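Long-range contact in fiber (Human adenovirus 35, PDB 2QLK), which probably attaches the virus to its host cell, its trimeric head carrying binding sites for the receptor CD46: residues A[65-76]-A[190-199]. Numbering follows the deposited sequence.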
loop_
_atom_site.group_PDB
_atom_site.type_symbol
_atom_site.label_atom_id
_atom_site.label_comp_id
_atom_site.label_asym_id
_atom_site.label_seq_id
_atom_site.Cartn_x
_atom_site.Cartn_y
_atom_site.Cartn_z
ATOM N N VAL A 65 19.301 -1.477 2.323
ATOM C CA VAL A 65 20.463 -0.611 2.023
ATOM C C VAL A 65 21.719 -1.517 1.864
ATOM O O VAL A 65 21.986 -2.401 2.689
ATOM C CB VAL A 65 20.710 0.433 3.153
ATOM C CG1 VAL A 65 22.042 1.195 2.889
ATOM C CG2 VAL A 65 19.535 1.435 3.215
ATOM N N GLY A 66 22.479 -1.315 0.805
ATOM C CA GLY A 66 23.647 -2.164 0.601
ATOM C C GLY A 66 24.900 -1.583 1.232
ATOM O O GLY A 66 25.087 -0.362 1.190
ATOM N N VAL A 67 25.765 -2.438 1.787
ATOM C CA VAL A 67 26.987 -1.964 2.425
ATOM C C VAL A 67 28.284 -2.324 1.703
ATOM O O VAL A 67 29.159 -1.473 1.540
ATOM C CB VAL A 67 27.110 -2.463 3.889
ATOM C CG1 VAL A 67 25.808 -2.215 4.654
ATOM C CG2 VAL A 67 27.515 -3.913 3.913
ATOM N N SER A 68 28.408 -3.569 1.254
ATOM C CA SER A 68 29.627 -3.976 0.589
ATOM C C SER A 68 29.785 -3.426 -0.821
ATOM O O SER A 68 28.797 -3.127 -1.525
ATOM C CB SER A 68 29.730 -5.503 0.554
ATOM O OG SER A 68 28.840 -6.042 -0.402
ATOM N N ASP A 69 31.050 -3.286 -1.220
ATOM C CA ASP A 69 31.402 -2.797 -2.548
ATOM C C ASP A 69 30.698 -3.662 -3.593
ATOM O O ASP A 69 30.282 -3.168 -4.641
ATOM C CB ASP A 69 32.917 -2.876 -2.762
ATOM C CG ASP A 69 33.697 -1.955 -1.835
ATOM O OD1 ASP A 69 33.500 -2.026 -0.604
ATOM O OD2 ASP A 69 34.520 -1.160 -2.339
ATOM N N THR A 70 30.570 -4.953 -3.308
ATOM C CA THR A 70 29.919 -5.866 -4.239
ATOM C C THR A 70 28.427 -5.557 -4.352
ATOM O O THR A 70 27.886 -5.429 -5.457
ATOM C CB THR A 70 30.075 -7.343 -3.806
ATOM O OG1 THR A 70 31.473 -7.670 -3.698
ATOM C CG2 THR A 70 29.420 -8.269 -4.840
ATOM N N VAL A 71 27.753 -5.455 -3.213
ATOM C CA VAL A 71 26.339 -5.155 -3.244
ATOM C C VAL A 71 26.140 -3.819 -3.985
ATOM O O VAL A 71 25.366 -3.730 -4.946
ATOM C CB VAL A 71 25.770 -5.072 -1.806
ATOM C CG1 VAL A 71 24.327 -4.551 -1.834
ATOM C CG2 VAL A 71 25.825 -6.463 -1.154
ATOM N N ASN A 72 26.888 -2.798 -3.580
ATOM C CA ASN A 72 26.717 -1.484 -4.180
ATOM C C ASN A 72 27.248 -1.306 -5.598
ATOM O O ASN A 72 27.478 -0.190 -6.059
ATOM C CB ASN A 72 27.271 -0.431 -3.220
ATOM C CG ASN A 72 26.552 -0.462 -1.883
ATOM O OD1 ASN A 72 25.337 -0.689 -1.831
ATOM N ND2 ASN A 72 27.287 -0.258 -0.802
ATOM N N GLN A 73 27.382 -2.426 -6.300
ATOM C CA GLN A 73 27.852 -2.427 -7.674
ATOM C C GLN A 73 26.847 -3.230 -8.514
ATOM O O GLN A 73 26.922 -3.258 -9.744
ATOM C CB GLN A 73 29.249 -3.056 -7.740
ATOM C CG GLN A 73 29.955 -2.915 -9.079
ATOM C CD GLN A 73 31.469 -3.036 -8.951
ATOM O OE1 GLN A 73 31.978 -3.960 -8.316
ATOM N NE2 GLN A 73 32.193 -2.100 -9.562
ATOM N N MET A 74 25.896 -3.874 -7.838
ATOM C CA MET A 74 24.897 -4.669 -8.554
ATOM C C MET A 74 24.081 -3.825 -9.539
ATOM O O MET A 74 23.607 -4.329 -10.569
ATOM C CB MET A 74 23.959 -5.366 -7.568
ATOM C CG MET A 74 24.649 -6.449 -6.755
ATOM S SD MET A 74 23.513 -7.324 -5.650
ATOM C CE MET A 74 22.484 -8.186 -6.926
ATOM N N PHE A 75 23.915 -2.544 -9.232
ATOM C CA PHE A 75 23.139 -1.690 -10.114
ATOM C C PHE A 75 23.940 -1.030 -11.246
ATOM O O PHE A 75 23.520 -0.008 -11.785
ATOM C CB PHE A 75 22.337 -0.659 -9.288
ATOM C CG PHE A 75 21.162 -1.271 -8.517
ATOM C CD1 PHE A 75 20.821 -2.617 -8.681
ATOM C CD2 PHE A 75 20.387 -0.493 -7.644
ATOM C CE1 PHE A 75 19.717 -3.186 -7.982
ATOM C CE2 PHE A 75 19.282 -1.050 -6.939
ATOM C CZ PHE A 75 18.952 -2.391 -7.110
ATOM N N THR A 76 25.103 -1.607 -11.588
ATOM C CA THR A 76 25.885 -1.117 -12.732
ATOM C C THR A 76 25.468 -1.991 -13.939
ATOM O O THR A 76 25.867 -1.752 -15.085
ATOM C CB THR A 76 27.417 -1.267 -12.530
ATOM O OG1 THR A 76 27.729 -2.631 -12.225
ATOM C CG2 THR A 76 27.914 -0.356 -11.412
ATOM N N SER A 190 21.731 0.461 -17.533
ATOM C CA SER A 190 22.178 0.249 -16.165
ATOM C C SER A 190 21.930 1.521 -15.360
ATOM O O SER A 190 22.265 2.628 -15.795
ATOM C CB SER A 190 23.666 -0.121 -16.134
ATOM O OG SER A 190 24.460 0.920 -16.661
ATOM N N PRO A 191 21.320 1.386 -14.172
ATOM C CA PRO A 191 21.082 2.613 -13.405
ATOM C C PRO A 191 22.346 3.344 -12.947
ATOM O O PRO A 191 22.333 4.564 -12.816
ATOM C CB PRO A 191 20.190 2.141 -12.245
ATOM C CG PRO A 191 20.408 0.685 -12.165
ATOM C CD PRO A 191 20.607 0.240 -13.589
ATOM N N GLU A 192 23.436 2.616 -12.711
ATOM C CA GLU A 192 24.672 3.267 -12.283
ATOM C C GLU A 192 25.879 2.838 -13.115
ATOM O O GLU A 192 25.914 1.742 -13.655
ATOM C CB GLU A 192 24.961 2.963 -10.814
ATOM C CG GLU A 192 23.850 3.353 -9.859
ATOM C CD GLU A 192 24.005 4.762 -9.294
ATOM O OE1 GLU A 192 24.983 5.463 -9.654
ATOM O OE2 GLU A 192 23.142 5.156 -8.480
ATOM N N SER A 193 26.872 3.718 -13.198
ATOM C CA SER A 193 28.098 3.435 -13.931
ATOM C C SER A 193 29.167 2.957 -12.952
ATOM O O SER A 193 30.150 2.334 -13.346
ATOM C CB SER A 193 28.580 4.691 -14.651
ATOM O OG SER A 193 28.725 5.761 -13.735
ATOM N N ASN A 194 28.979 3.255 -11.671
ATOM C CA ASN A 194 29.940 2.828 -10.665
ATOM C C ASN A 194 29.325 2.702 -9.278
ATOM O O ASN A 194 28.158 3.035 -9.064
ATOM C CB ASN A 194 31.126 3.791 -10.612
ATOM C CG ASN A 194 32.351 3.163 -9.962
ATOM O OD1 ASN A 194 33.343 3.840 -9.689
ATOM N ND2 ASN A 194 32.289 1.856 -9.723
ATOM N N ILE A 195 30.131 2.215 -8.340
ATOM C CA ILE A 195 29.698 2.021 -6.968
ATOM C C ILE A 195 28.843 3.176 -6.478
ATOM O O ILE A 195 29.190 4.351 -6.669
ATOM C CB ILE A 195 30.901 1.870 -6.022
ATOM C CG1 ILE A 195 31.855 0.807 -6.563
ATOM C CG2 ILE A 195 30.423 1.476 -4.647
ATOM C CD1 ILE A 195 31.198 -0.549 -6.812
ATOM N N ALA A 196 27.722 2.826 -5.850
ATOM C CA ALA A 196 26.770 3.797 -5.308
ATOM C C ALA A 196 25.952 3.007 -4.313
ATOM O O ALA A 196 25.644 1.843 -4.566
ATOM C CB ALA A 196 25.876 4.332 -6.418
ATOM N N THR A 197 25.602 3.617 -3.184
ATOM C CA THR A 197 24.847 2.906 -2.158
ATOM C C THR A 197 23.548 2.374 -2.706
ATOM O O THR A 197 22.676 3.139 -3.147
ATOM C CB THR A 197 24.510 3.793 -0.948
ATOM O OG1 THR A 197 25.695 4.445 -0.479
ATOM C CG2 THR A 197 23.958 2.946 0.175
ATOM N N LEU A 198 23.412 1.053 -2.688
ATOM C CA LEU A 198 22.189 0.464 -3.190
ATOM C C LEU A 198 21.124 0.745 -2.138
ATOM O O LEU A 198 21.391 0.592 -0.960
ATOM C CB LEU A 198 22.368 -1.041 -3.413
ATOM C CG LEU A 198 21.103 -1.831 -3.787
ATOM C CD1 LEU A 198 21.487 -3.101 -4.528
ATOM C CD2 LEU A 198 20.291 -2.171 -2.510
ATOM N N THR A 199 19.948 1.214 -2.561
ATOM C CA THR A 199 18.837 1.458 -1.636
ATOM C C THR A 199 17.538 1.113 -2.352
ATOM O O THR A 199 17.402 1.373 -3.553
ATOM C CB THR A 199 18.740 2.929 -1.194
ATOM O OG1 THR A 199 18.492 3.745 -2.347
ATOM C CG2 THR A 199 20.034 3.383 -0.534
#
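With chi1 at -60°, Asn72 sets its amide beside its own backbone N, and Leu198, with CG anti to its N (chi1 173°), reaches between the Asn72 amide and the Phe75 ring. The Asn72 amide then works at both ends. OD1 accepts the backbone N-H of Leu198 at 2.7 Å in a nearly straight bond (173° at the hydrogen), although the donor stands well above the carbonyl plane; ND2 gives a weak bond to Gly66 O, which ties the amide back to the strand end. Asparagine suits this buried place because one short, flat group can serve the backbone N-H of one segment and the backbone C=O of the other. Its main-chain O takes the N-H of Ala196 at 3.0 Å, so one residue holds two backbone N-H groups, two positions apart, of the extended run 196-198.

Beyond it, Leu198 CD1 lies over one face of the Phe75 ring, 3.8 Å from the centroid, a CH-pi contact suited to a branched aliphatic chain. Tyr149 of strand 142-150 meets the same ring edge-to-face, and Ile82 of strand 79-88 also touches Leu198. Pro191 CG rests 3.7 Å from Phe75 CB, while Phe75 O accepts Glu192 N at 2.8 Å. The Glu192 carboxylate turns away to Ser152 and Tyr149. At the far end, Gly66 N donates to Leu198 O at 2.8 Å, beside the single bridge of Val65 with Thr199. Gly66 has no side chain to collide with Val71 CG1.

The turns after strand 57-66 are thus bound to the long loop before strand 203-208, at one end of the antiparallel beta-sandwich of the adenovirus fibre knob.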